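Monosaccharide ABC transporter substrate-binding protein, CUT2 family (Bradyrhizobium sp., PDB 4YHS) probably binds a monosaccharide or related small solute in the periplasm and delivers it to an ABC transporter for uptake. Local coordinates at residues A[107-112]-A[131-136]; A[117-122]-A[308-313]; A[176-181]-A[245-250]; A[186-191]-A[205-210]; A[326-329]-A[333-336]. All coordinates share one frame; numbering follows the deposited sequence. Where two conformers were deposited one is given.

Interaction 1 of 5, residues A[107-112]-A[131-136]; sequences SQIEDC and NKVIGE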
# COMPACT_ATOMS: atom_id res chain seq x y z
N SER A 107 -1.50 19.51 -14.86
CA SER A 107 -2.57 20.22 -15.56
C SER A 107 -3.95 19.81 -15.03
O SER A 107 -4.84 20.66 -14.89
CB SER A 107 -2.49 19.99 -17.08
OG SER A 107 -2.43 18.61 -17.41
N GLN A 108 -4.13 18.53 -14.72
CA GLN A 108 -5.42 18.04 -14.20
C GLN A 108 -5.75 18.66 -12.83
O GLN A 108 -6.90 19.05 -12.58
CB GLN A 108 -5.43 16.51 -14.11
CG GLN A 108 -5.55 15.81 -15.43
CD GLN A 108 -5.53 14.30 -15.28
OE1 GLN A 108 -4.72 13.74 -14.54
NE2 GLN A 108 -6.43 13.63 -16.01
N ILE A 109 -4.75 18.75 -11.96
CA ILE A 109 -4.89 19.45 -10.68
C ILE A 109 -5.15 20.96 -10.88
O ILE A 109 -6.06 21.53 -10.27
CB ILE A 109 -3.63 19.24 -9.78
CG1 ILE A 109 -3.55 17.78 -9.31
CG2 ILE A 109 -3.61 20.20 -8.60
CD1 ILE A 109 -2.15 17.33 -8.80
N GLU A 110 -4.34 21.61 -11.71
CA GLU A 110 -4.57 23.03 -11.98
C GLU A 110 -6.00 23.24 -12.46
O GLU A 110 -6.69 24.17 -12.02
CB GLU A 110 -3.60 23.55 -13.03
CG GLU A 110 -2.19 23.77 -12.54
CD GLU A 110 -1.24 24.19 -13.63
OE1 GLU A 110 -1.42 23.77 -14.81
OE2 GLU A 110 -0.32 24.96 -13.31
N ASP A 111 -6.44 22.37 -13.37
CA ASP A 111 -7.77 22.50 -13.95
C ASP A 111 -8.87 22.25 -12.91
O ASP A 111 -9.88 22.96 -12.93
CB ASP A 111 -7.91 21.55 -15.13
CG ASP A 111 -7.05 21.94 -16.32
OD1 ASP A 111 -6.47 23.05 -16.36
OD2 ASP A 111 -6.97 21.12 -17.25
N CYS A 112 -8.71 21.29 -12.00
CA CYS A 112 -9.82 20.98 -11.09
C CYS A 112 -9.91 22.13 -10.09
O CYS A 112 -11.01 22.49 -9.65
CB CYS A 112 -9.70 19.60 -10.42
SG CYS A 112 -8.52 19.42 -9.09
N ASN A 131 5.31 19.90 -6.15
CA ASN A 131 5.54 20.87 -5.08
C ASN A 131 5.21 22.32 -5.50
O ASN A 131 4.67 23.09 -4.72
CB ASN A 131 6.98 20.77 -4.60
CG ASN A 131 7.22 19.56 -3.73
OD1 ASN A 131 6.33 18.72 -3.54
ND2 ASN A 131 8.45 19.44 -3.20
N LYS A 132 5.53 22.69 -6.72
CA LYS A 132 5.23 24.04 -7.17
C LYS A 132 3.70 24.26 -7.23
O LYS A 132 3.19 25.26 -6.70
CB LYS A 132 5.86 24.29 -8.53
CG LYS A 132 5.58 25.64 -9.12
CD LYS A 132 6.37 25.82 -10.41
CE LYS A 132 6.18 27.20 -11.01
NZ LYS A 132 4.77 27.67 -10.92
N VAL A 133 2.97 23.34 -7.84
CA VAL A 133 1.53 23.54 -7.96
C VAL A 133 0.83 23.39 -6.59
O VAL A 133 -0.14 24.11 -6.30
CB VAL A 133 0.88 22.58 -9.00
CG1 VAL A 133 1.02 21.09 -8.59
CG2 VAL A 133 -0.60 22.96 -9.21
N ILE A 134 1.32 22.49 -5.75
CA ILE A 134 0.79 22.40 -4.39
C ILE A 134 0.98 23.73 -3.62
O ILE A 134 0.08 24.17 -2.91
CB ILE A 134 1.41 21.22 -3.62
CG1 ILE A 134 0.94 19.92 -4.27
CG2 ILE A 134 0.97 21.23 -2.17
CD1 ILE A 134 1.49 18.64 -3.69
N GLY A 135 2.14 24.38 -3.77
CA GLY A 135 2.36 25.65 -3.09
C GLY A 135 1.36 26.71 -3.55
O GLY A 135 0.87 27.52 -2.77
N GLU A 136 1.02 26.67 -4.83
CA GLU A 136 0.10 27.64 -5.41
C GLU A 136 -1.33 27.39 -4.94
O GLU A 136 -2.05 28.33 -4.62
CB GLU A 136 0.23 27.60 -6.93
CG GLU A 136 1.62 28.03 -7.39
CD GLU A 136 1.89 27.76 -8.86
OE1 GLU A 136 1.15 26.99 -9.49
OE2 GLU A 136 2.89 28.33 -9.37
O HOH W 1 1.79 25.08 -11.31
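Ile109 and Glu110 of helix 102-115 meet Val133 of helix 131-138, a contact between two helices that lie on one face of the sheet in an alpha/beta lobe of a periplasmic binding protein. Strand 119-122 runs between them in sequence, and its Ile122 is touched by Ile109 from the first helix and by Ile134 from the second. The first helix is also tied to the sheet covalently, through the disulfide of Cys112 with Cys62.

The apolar part of the contact centres on a single methyl. With CG2 anti to the backbone N (chi1 63° to CG1), Val133 directs that branch at the other helix, where it lies 4.1 Å from Ile109 CG2. The same Val133 CG2 is 3.8 Å from Glu110 CG, so the aliphatic stem of an otherwise exposed acid completes the patch. Both neighbours approach the valine at a slant.

The polar part lies beyond the valine. Glu110, extended past CG, brings its OE2 to 4.6 Å from Glu136 OE1, and two carboxylates this close would be expected to repel. A water lies between them and donates to both, at 2.9 Å from Glu110 OE2 and 2.7 Å from Glu136 OE1. Each carboxylate thus accepts a hydrogen bond from the water in place of direct contact with the other.

A salt bridge within the second helix probably offsets part of the remaining negative charge: Lys132 NZ approaches Glu136 OE2 on its syn side, 28° out of the carboxylate plane, at an unusually short 2.5 Å whose exact value is doubtful.

Interaction 2 of 5, residues A[117-122]-A[308-313]; sequences TDAVII and DQAVRI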
# COMPACT_ATOMS: atom_id res chain seq x y z
N THR A 117 -13.07 23.91 -6.46
CA THR A 117 -13.09 22.78 -5.56
C THR A 117 -12.77 23.24 -4.13
O THR A 117 -12.24 24.33 -3.92
CB THR A 117 -12.08 21.72 -6.00
OG1 THR A 117 -12.34 20.51 -5.30
CG2 THR A 117 -10.66 22.16 -5.73
N ASP A 118 -13.11 22.41 -3.15
CA ASP A 118 -12.85 22.73 -1.75
C ASP A 118 -11.55 22.15 -1.19
O ASP A 118 -10.91 22.80 -0.37
CB ASP A 118 -14.03 22.27 -0.89
CG ASP A 118 -15.31 22.96 -1.28
OD1 ASP A 118 -15.28 24.17 -1.56
OD2 ASP A 118 -16.37 22.30 -1.28
N ALA A 119 -11.18 20.95 -1.63
CA ALA A 119 -9.93 20.30 -1.23
C ALA A 119 -9.43 19.43 -2.37
O ALA A 119 -10.20 19.02 -3.23
CB ALA A 119 -10.14 19.45 0.04
N VAL A 120 -8.12 19.17 -2.36
CA VAL A 120 -7.47 18.32 -3.34
C VAL A 120 -6.77 17.13 -2.64
O VAL A 120 -5.94 17.33 -1.76
CB VAL A 120 -6.45 19.12 -4.19
CG1 VAL A 120 -5.77 18.19 -5.18
CG2 VAL A 120 -7.15 20.26 -4.94
N ILE A 121 -7.10 15.91 -3.05
CA ILE A 121 -6.47 14.69 -2.56
C ILE A 121 -5.60 14.16 -3.69
O ILE A 121 -6.09 13.99 -4.78
CB ILE A 121 -7.56 13.68 -2.12
CG1 ILE A 121 -8.35 14.26 -0.94
CG2 ILE A 121 -6.98 12.34 -1.74
CD1 ILE A 121 -9.62 13.47 -0.64
N ILE A 122 -4.32 13.95 -3.43
CA ILE A 122 -3.35 13.62 -4.49
C ILE A 122 -2.59 12.32 -4.22
O ILE A 122 -1.97 12.17 -3.18
CB ILE A 122 -2.29 14.73 -4.65
CG1 ILE A 122 -2.92 16.08 -4.95
CG2 ILE A 122 -1.31 14.40 -5.78
CD1 ILE A 122 -1.89 17.20 -5.03
N ASP A 308 -11.89 11.45 4.74
CA ASP A 308 -12.27 11.89 6.09
C ASP A 308 -11.41 13.04 6.59
O ASP A 308 -11.92 14.03 7.14
CB ASP A 308 -12.18 10.74 7.09
CG ASP A 308 -12.73 11.13 8.47
OD1 ASP A 308 -13.90 11.53 8.53
OD2 ASP A 308 -12.00 11.04 9.48
N GLN A 309 -10.11 12.93 6.39
CA GLN A 309 -9.20 14.00 6.73
C GLN A 309 -9.59 15.33 6.03
O GLN A 309 -9.62 16.40 6.67
CB GLN A 309 -7.77 13.61 6.33
CG GLN A 309 -7.03 12.69 7.31
CD GLN A 309 -5.75 12.17 6.71
OE1 GLN A 309 -5.66 12.01 5.49
NE2 GLN A 309 -4.74 11.97 7.54
N ALA A 310 -9.84 15.28 4.73
CA ALA A 310 -10.19 16.48 3.98
C ALA A 310 -11.41 17.14 4.58
O ALA A 310 -11.43 18.35 4.79
CB ALA A 310 -10.44 16.16 2.53
N VAL A 311 -12.43 16.34 4.86
CA VAL A 311 -13.69 16.87 5.39
C VAL A 311 -13.45 17.50 6.76
O VAL A 311 -13.89 18.62 7.03
CB VAL A 311 -14.76 15.76 5.44
CG1 VAL A 311 -16.04 16.23 6.17
CG2 VAL A 311 -15.11 15.30 3.98
N ARG A 312 -12.69 16.82 7.61
CA ARG A 312 -12.43 17.34 8.96
C ARG A 312 -11.73 18.71 8.90
O ARG A 312 -12.08 19.64 9.63
CB ARG A 312 -11.59 16.35 9.78
CG ARG A 312 -12.35 15.12 10.26
CD ARG A 312 -11.41 14.04 10.85
NE ARG A 312 -12.19 12.98 11.49
CZ ARG A 312 -12.78 13.09 12.68
NH1 ARG A 312 -12.68 14.23 13.38
NH2 ARG A 312 -13.48 12.07 13.18
N ILE A 313 -10.74 18.82 8.00
CA ILE A 313 -10.01 20.07 7.81
C ILE A 313 -10.98 21.15 7.35
O ILE A 313 -11.05 22.24 7.95
CB ILE A 313 -8.84 19.86 6.80
CG1 ILE A 313 -7.76 18.97 7.41
CG2 ILE A 313 -8.19 21.17 6.36
CD1 ILE A 313 -6.85 18.37 6.37
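Ala310 turns its methyl toward Ala119 and Ile121, while the flat groups of its helix pair up on the side remote from the strand. There the Arg312 guanidinium holds Asp308 OD2 at its edge, within 1° of its plane. The bond from Arg312 NE to Asp308 OD2 is 2.8 Å long and forms part of a salt bridge between residues one helical turn apart. The carboxylate is met on its syn side but 32° out of its own plane, so the two flat groups are not coplanar. Asp308 also takes bonds from Tyr49 and Leu52, which link this outer side of the helix to the chain near strand 43-49.

The contact with the strand is apolar. Ala119 CB stands 4.1 Å from Ala310 CB, and with a methyl on both sides the backbones come within 6.5 Å, measured between the CA atoms of Ala119 and Ala310. Two residues along the strand, Ile121 lays its CD1 against the same methyl, 4.2 Å from Ala310 CB. Leu61 of the adjacent parallel strand touches both alanines.

Helix 299-314 thus returns to cover strand 119-122, which lies some 180 residues earlier in the chain, as expected of the two-lobed periplasmic binding protein fold, in which the chain passes between lobes more than once.

Interaction 3 of 5, residues A[176-181]-A[245-250]; sequences AKKHPA and IRYVAG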
# COMPACT_ATOMS: atom_id res chain seq x y z
N ALA A 176 10.45 -14.74 11.00
CA ALA A 176 11.35 -14.87 12.14
C ALA A 176 10.67 -15.51 13.37
O ALA A 176 11.32 -16.25 14.10
CB ALA A 176 11.92 -13.51 12.49
N LYS A 177 9.38 -15.24 13.57
CA LYS A 177 8.65 -15.83 14.69
C LYS A 177 8.52 -17.34 14.51
O LYS A 177 8.59 -18.10 15.48
CB LYS A 177 7.26 -15.19 14.82
CG LYS A 177 7.22 -13.81 15.50
CD LYS A 177 5.89 -13.14 15.21
CE LYS A 177 5.60 -12.00 16.17
NZ LYS A 177 5.95 -10.67 15.59
N LYS A 178 8.31 -17.78 13.27
CA LYS A 178 8.22 -19.21 12.95
C LYS A 178 9.56 -19.93 13.09
O LYS A 178 9.60 -21.15 13.25
CB LYS A 178 7.68 -19.39 11.52
CG LYS A 178 6.26 -18.86 11.37
CD LYS A 178 5.82 -18.65 9.91
CE LYS A 178 5.48 -19.95 9.21
NZ LYS A 178 4.18 -20.50 9.68
N HIS A 179 10.65 -19.18 13.04
CA HIS A 179 11.99 -19.77 13.06
C HIS A 179 12.95 -19.02 13.98
O HIS A 179 13.95 -18.44 13.53
CB HIS A 179 12.52 -19.84 11.64
CG HIS A 179 11.64 -20.64 10.72
ND1 HIS A 179 11.64 -22.02 10.71
CD2 HIS A 179 10.73 -20.25 9.80
CE1 HIS A 179 10.77 -22.44 9.82
NE2 HIS A 179 10.20 -21.40 9.25
N PRO A 180 12.66 -19.05 15.28
CA PRO A 180 13.44 -18.28 16.25
C PRO A 180 14.87 -18.75 16.39
O PRO A 180 15.23 -19.87 15.97
CB PRO A 180 12.66 -18.49 17.57
CG PRO A 180 11.87 -19.71 17.36
CD PRO A 180 11.55 -19.77 15.91
N ALA A 181 15.68 -17.90 17.01
CA ALA A 181 17.06 -18.24 17.30
C ALA A 181 17.13 -19.55 18.08
O ALA A 181 16.33 -19.78 18.99
CB ALA A 181 17.71 -17.12 18.08
N ILE A 245 16.16 -24.54 -0.48
CA ILE A 245 15.46 -23.31 -0.10
C ILE A 245 14.16 -23.71 0.56
O ILE A 245 13.50 -24.62 0.07
CB ILE A 245 15.17 -22.40 -1.31
CG1 ILE A 245 16.42 -21.68 -1.77
CG2 ILE A 245 14.17 -21.31 -0.94
CD1 ILE A 245 16.24 -20.94 -3.09
N ARG A 246 13.81 -23.05 1.66
CA ARG A 246 12.54 -23.35 2.36
C ARG A 246 11.44 -22.32 2.02
O ARG A 246 10.26 -22.67 1.95
CB ARG A 246 12.80 -23.37 3.87
CG ARG A 246 11.57 -23.65 4.71
CD ARG A 246 11.00 -25.03 4.43
NE ARG A 246 9.79 -25.25 5.21
CZ ARG A 246 8.58 -24.84 4.85
NH1 ARG A 246 8.39 -24.20 3.69
NH2 ARG A 246 7.55 -25.07 5.65
N TYR A 247 11.84 -21.07 1.80
CA TYR A 247 10.89 -20.01 1.43
C TYR A 247 11.37 -19.21 0.25
O TYR A 247 12.56 -18.92 0.14
CB TYR A 247 10.64 -19.03 2.57
CG TYR A 247 10.09 -19.65 3.81
CD1 TYR A 247 8.75 -19.96 3.90
CD2 TYR A 247 10.91 -19.94 4.88
CE1 TYR A 247 8.23 -20.53 5.04
CE2 TYR A 247 10.41 -20.52 6.04
CZ TYR A 247 9.05 -20.80 6.10
OH TYR A 247 8.50 -21.38 7.21
N VAL A 248 10.41 -18.83 -0.59
CA VAL A 248 10.62 -17.88 -1.66
C VAL A 248 9.78 -16.66 -1.32
O VAL A 248 8.55 -16.74 -1.24
CB VAL A 248 10.22 -18.46 -3.02
CG1 VAL A 248 10.07 -17.38 -4.10
CG2 VAL A 248 11.22 -19.52 -3.43
N ALA A 249 10.44 -15.55 -1.03
CA ALA A 249 9.74 -14.34 -0.65
C ALA A 249 10.19 -13.19 -1.51
O ALA A 249 11.37 -13.09 -1.87
CB ALA A 249 9.99 -14.00 0.81
N GLY A 250 9.26 -12.29 -1.80
CA GLY A 250 9.63 -11.11 -2.57
C GLY A 250 8.41 -10.37 -3.07
O GLY A 250 7.41 -10.31 -2.37
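His179, the first residue to leave helical geometry after helix 164-178, faces Tyr247 of strand 247-250 across a wide backbone gap, the nearest CA atoms, those of His179 and Arg246, being 11.3 Å apart. Long side chains approach head-on to span it. Each ring has its CG anti to the carbonyl carbon (chi1 about -60°), and they meet where His179 NE2 and Tyr247 OH form a hydrogen bond of 2.7 Å, nearly straight at 171°; either atom could be the donor. The hydroxyl lies in the plane of the imidazole, at its edge. The rings touch only at their edges, their planes at 67°.

Lys178, bent near its end, brings CE to 3.9 Å from Tyr247 OH. Arg246 folds back over its neighbour, its CG lying 3.6 Å above the plane of the Tyr247 ring, while its guanidinium turns a face to the hydroxyl and its NH1 bridges to Asp272. A phenylalanine in place of Tyr247 would probably leave His179 NE2 without this mate and its ring freer to turn.

Around the pair, Tyr247 packs on Asp272 and Leu274 of strand 272-275, and His179 on Val186 of strand 186-191, so the helix end meets 186-191 directly and 272-275 through the tyrosine.

Interaction 4 of 5, residues A[186-191]-A[205-210]; sequences VVVGWF and KGFMDA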
# COMPACT_ATOMS: atom_id res chain seq x y z
N VAL A 186 16.96 -22.17 8.31
CA VAL A 186 16.13 -22.30 7.12
C VAL A 186 16.50 -21.21 6.15
O VAL A 186 16.81 -20.09 6.57
CB VAL A 186 14.61 -22.23 7.42
CG1 VAL A 186 14.18 -23.41 8.28
CG2 VAL A 186 14.24 -20.89 8.09
N VAL A 187 16.49 -21.53 4.87
CA VAL A 187 17.00 -20.62 3.84
C VAL A 187 15.87 -19.92 3.14
O VAL A 187 14.91 -20.55 2.70
CB VAL A 187 17.87 -21.40 2.82
CG1 VAL A 187 18.34 -20.49 1.70
CG2 VAL A 187 19.04 -22.05 3.54
N VAL A 188 15.96 -18.59 3.06
CA VAL A 188 14.97 -17.80 2.32
C VAL A 188 15.59 -17.24 1.05
O VAL A 188 16.62 -16.58 1.10
CB VAL A 188 14.44 -16.60 3.13
CG1 VAL A 188 13.49 -15.78 2.29
CG2 VAL A 188 13.77 -17.08 4.45
N GLY A 189 14.92 -17.47 -0.08
CA GLY A 189 15.26 -16.79 -1.32
C GLY A 189 14.44 -15.51 -1.33
O GLY A 189 13.25 -15.57 -1.12
N TRP A 190 15.11 -14.38 -1.51
CA TRP A 190 14.52 -13.04 -1.35
C TRP A 190 14.65 -12.27 -2.67
O TRP A 190 15.76 -12.14 -3.21
CB TRP A 190 15.21 -12.34 -0.19
CG TRP A 190 14.82 -10.90 0.10
CD1 TRP A 190 15.66 -9.85 0.18
CD2 TRP A 190 13.50 -10.37 0.38
NE1 TRP A 190 14.99 -8.70 0.47
CE2 TRP A 190 13.66 -8.99 0.60
CE3 TRP A 190 12.23 -10.93 0.46
CZ2 TRP A 190 12.58 -8.16 0.90
CZ3 TRP A 190 11.16 -10.10 0.75
CH2 TRP A 190 11.34 -8.74 0.97
N PHE A 191 13.51 -11.77 -3.17
CA PHE A 191 13.38 -11.23 -4.51
C PHE A 191 12.65 -9.91 -4.42
O PHE A 191 11.44 -9.86 -4.62
CB PHE A 191 12.61 -12.20 -5.39
CG PHE A 191 13.25 -13.56 -5.46
CD1 PHE A 191 14.24 -13.84 -6.40
CD2 PHE A 191 12.89 -14.55 -4.57
CE1 PHE A 191 14.84 -15.10 -6.46
CE2 PHE A 191 13.50 -15.82 -4.63
CZ PHE A 191 14.49 -16.07 -5.57
N LYS A 205 15.45 -3.25 3.50
CA LYS A 205 15.98 -2.92 4.80
C LYS A 205 15.08 -3.43 5.91
O LYS A 205 15.55 -4.03 6.87
CB LYS A 205 16.19 -1.40 4.96
CG LYS A 205 17.33 -0.82 4.14
CD LYS A 205 17.61 0.64 4.52
CE LYS A 205 18.74 1.25 3.68
NZ LYS A 205 18.45 1.22 2.21
N GLY A 206 13.78 -3.19 5.77
CA GLY A 206 12.83 -3.68 6.75
C GLY A 206 12.85 -5.19 6.93
O GLY A 206 12.87 -5.70 8.05
N PHE A 207 12.85 -5.92 5.81
CA PHE A 207 12.88 -7.38 5.84
C PHE A 207 14.15 -7.89 6.52
O PHE A 207 14.10 -8.77 7.36
CB PHE A 207 12.77 -7.92 4.42
CG PHE A 207 12.67 -9.41 4.35
CD1 PHE A 207 11.48 -10.04 4.63
CD2 PHE A 207 13.78 -10.17 4.02
CE1 PHE A 207 11.37 -11.43 4.58
CE2 PHE A 207 13.69 -11.56 3.97
CZ PHE A 207 12.48 -12.19 4.25
N MSE A 208 15.29 -7.31 6.15
CA MSE A 208 16.57 -7.77 6.67
C MSE A 208 16.67 -7.44 8.15
O MSE A 208 17.19 -8.25 8.92
CB MSE A 208 17.74 -7.15 5.91
CG MSE A 208 17.87 -7.56 4.46
SE MSE A 208 17.98 -9.52 4.20
CE MSE A 208 19.81 -9.88 4.88
N ASP A 209 16.20 -6.25 8.55
CA ASP A 209 16.28 -5.83 9.94
C ASP A 209 15.43 -6.79 10.74
O ASP A 209 15.84 -7.24 11.81
CB ASP A 209 15.80 -4.39 10.18
CG ASP A 209 16.75 -3.34 9.64
OD1 ASP A 209 17.91 -3.65 9.30
OD2 ASP A 209 16.31 -2.17 9.59
N ALA A 210 14.25 -7.13 10.22
CA ALA A 210 13.30 -7.93 11.00
C ALA A 210 13.71 -9.40 11.19
O ALA A 210 13.34 -9.99 12.20
CB ALA A 210 11.88 -7.85 10.36
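Trp190 and Phe207 lie flat on one another, a face-to-face stack between strand 186-191 and helix 198-211. The phenyl ring and the six-membered ring of the indole have centroids 3.8 Å apart and planes inclined by only 10°. The two side chains run antiparallel as they overlap, the tryptophan coming from the strand and the phenylalanine from the helix. Both carry CG anti to the backbone N (chi1 176° and -175°), an orientation that sends each ring across the gap to overlap its partner. Phe207 CD2 sits over the middle of the indole, 3.6 Å from Trp190 CE2. The overlap continues down the stem of the phenylalanine, with Phe207 CB 3.5 Å from Trp190 CZ2.

Two smaller contacts border the stack. Val188 CG1 approaches Phe207 CZ obliquely at 4.2 Å. Met208, present as selenomethionine, makes a Met-aromatic contact, its SE standing 5.2 Å from the centroid of the five-membered ring of Trp190, also obliquely.

Strand 186-191 and helix 198-211 begin a beta-alpha-beta unit completed by strand 216-218, whose Val218 touches both stacked rings. With an alanine in place of Trp190, the Phe207 ring would probably lose the surface it lies on, and Asn204 its indole donor.

The contact is therefore chiefly dispersive: two buried aromatic faces attract over a broad overlap, while the indole's one polar atom, NE1, is satisfied at the rim by Asn204 OD1.

Interaction 5 of 5, residues A[326-329]-A[333-336]; sequences KIFV and ANIA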
# COMPACT_ATOMS: atom_id res chain seq x y z
N LYS A 326 -2.73 0.21 10.20
CA LYS A 326 -1.76 -0.69 10.81
C LYS A 326 -1.58 -1.89 9.92
O LYS A 326 -2.52 -2.62 9.59
CB LYS A 326 -2.21 -1.11 12.20
CG LYS A 326 -1.28 -2.04 12.92
CD LYS A 326 -0.17 -1.26 13.56
CE LYS A 326 0.83 -2.16 14.31
NZ LYS A 326 2.03 -1.36 14.71
N ILE A 327 -0.34 -2.13 9.53
CA ILE A 327 -0.07 -3.23 8.62
C ILE A 327 -0.10 -4.55 9.38
O ILE A 327 0.41 -4.64 10.50
CB ILE A 327 1.29 -3.02 7.94
CG1 ILE A 327 1.21 -1.83 7.00
CG2 ILE A 327 1.71 -4.29 7.17
CD1 ILE A 327 2.57 -1.22 6.68
N PHE A 328 -0.72 -5.56 8.77
CA PHE A 328 -0.84 -6.89 9.35
C PHE A 328 -0.67 -7.92 8.25
O PHE A 328 -0.92 -7.64 7.07
CB PHE A 328 -2.20 -7.10 10.05
CG PHE A 328 -3.40 -6.91 9.15
CD1 PHE A 328 -3.96 -5.64 8.99
CD2 PHE A 328 -4.01 -7.98 8.52
CE1 PHE A 328 -5.09 -5.44 8.19
CE2 PHE A 328 -5.12 -7.78 7.70
CZ PHE A 328 -5.66 -6.52 7.54
N VAL A 329 -0.22 -9.11 8.66
CA VAL A 329 0.09 -10.14 7.70
C VAL A 329 -1.16 -11.01 7.53
O VAL A 329 -1.72 -11.49 8.50
CB VAL A 329 1.29 -10.99 8.14
CG1 VAL A 329 1.48 -12.17 7.23
CG2 VAL A 329 2.56 -10.11 8.19
N ALA A 333 -5.01 -18.45 8.24
CA ALA A 333 -5.72 -18.40 9.53
C ALA A 333 -6.53 -17.11 9.74
O ALA A 333 -7.42 -17.11 10.60
CB ALA A 333 -4.72 -18.58 10.68
N ASN A 334 -6.27 -16.03 8.99
CA ASN A 334 -7.06 -14.83 9.19
C ASN A 334 -7.69 -14.25 7.92
O ASN A 334 -8.44 -13.30 7.99
CB ASN A 334 -6.25 -13.72 9.91
CG ASN A 334 -5.11 -13.18 9.08
OD1 ASN A 334 -4.87 -13.64 7.98
ND2 ASN A 334 -4.44 -12.13 9.60
N ILE A 335 -7.41 -14.83 6.75
CA ILE A 335 -7.88 -14.20 5.55
C ILE A 335 -9.42 -14.13 5.49
O ILE A 335 -9.99 -13.13 5.03
CB ILE A 335 -7.30 -14.90 4.26
CG1 ILE A 335 -7.68 -14.08 3.02
CG2 ILE A 335 -7.72 -16.36 4.16
CD1 ILE A 335 -6.83 -14.45 1.81
N ALA A 336 -10.09 -15.16 6.00
CA ALA A 336 -11.55 -15.19 5.99
C ALA A 336 -12.16 -14.24 7.05
O ALA A 336 -13.36 -13.98 7.04
CB ALA A 336 -12.05 -16.62 6.19
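Asn334 reaches back from the loop after strand 322-331 to Val329 and Phe328. From CB, its CG takes the crowded position between the backbone N and the carbonyl carbon (chi1 67°), which turns the amide toward the strand. CG itself comes to 3.8 Å from Val329 O. At the tip the two ends of the amide divide the work. OD1 accepts a bond from the backbone N of Asp331, at the end of the strand. ND2 donates to Val329 O at 3.0 Å, with an N-H...O angle of 152°. The donor is tilted 22° from the carbonyl plane of Val329, and the carbonyl oxygen is likewise somewhat out of the amide plane, so the bond is sound but not ideally aligned. ND2 also passes obliquely by the Phe328 ring, 4.3 Å from Phe328 CD2.

One side chain thus bonds to the backbone at two places in the same chain reversal, and this double hold limits the ways the amide can turn.

Around this surface contact, Phe328 pairs through its backbone with Ala296 of strand 293-296. Val329 rests on Ala293 of that strand and on Tyr174 of helix 164-178, and Ile335 packs against Tyr283 and Ile286 of helix 280-287.

How the interactions relate
The five contacts fall into two clusters, with interaction 5 nearer the second. Interactions 1 and 2, centres 15 Å apart, lie on opposite faces of strand 119-122: its Ile122 packs toward the helices of interaction 1, its Ala119 and Ile121 toward helix 299-314. Interactions 3 and 4, centres 8 Å apart, share the parallel sheet in which strands 186-191 and 247-250 are neighbours. Centres in one cluster lie 38 to 46 Å from those in the other. Both 3 and 4 fall, in sequence, between the halves of interaction 2, so the chain leaves the first lobe, builds the second and returns, consistent with two lobes that probably close on a solute between them. Interaction 5 comes last, centred 18 Å from interaction 3.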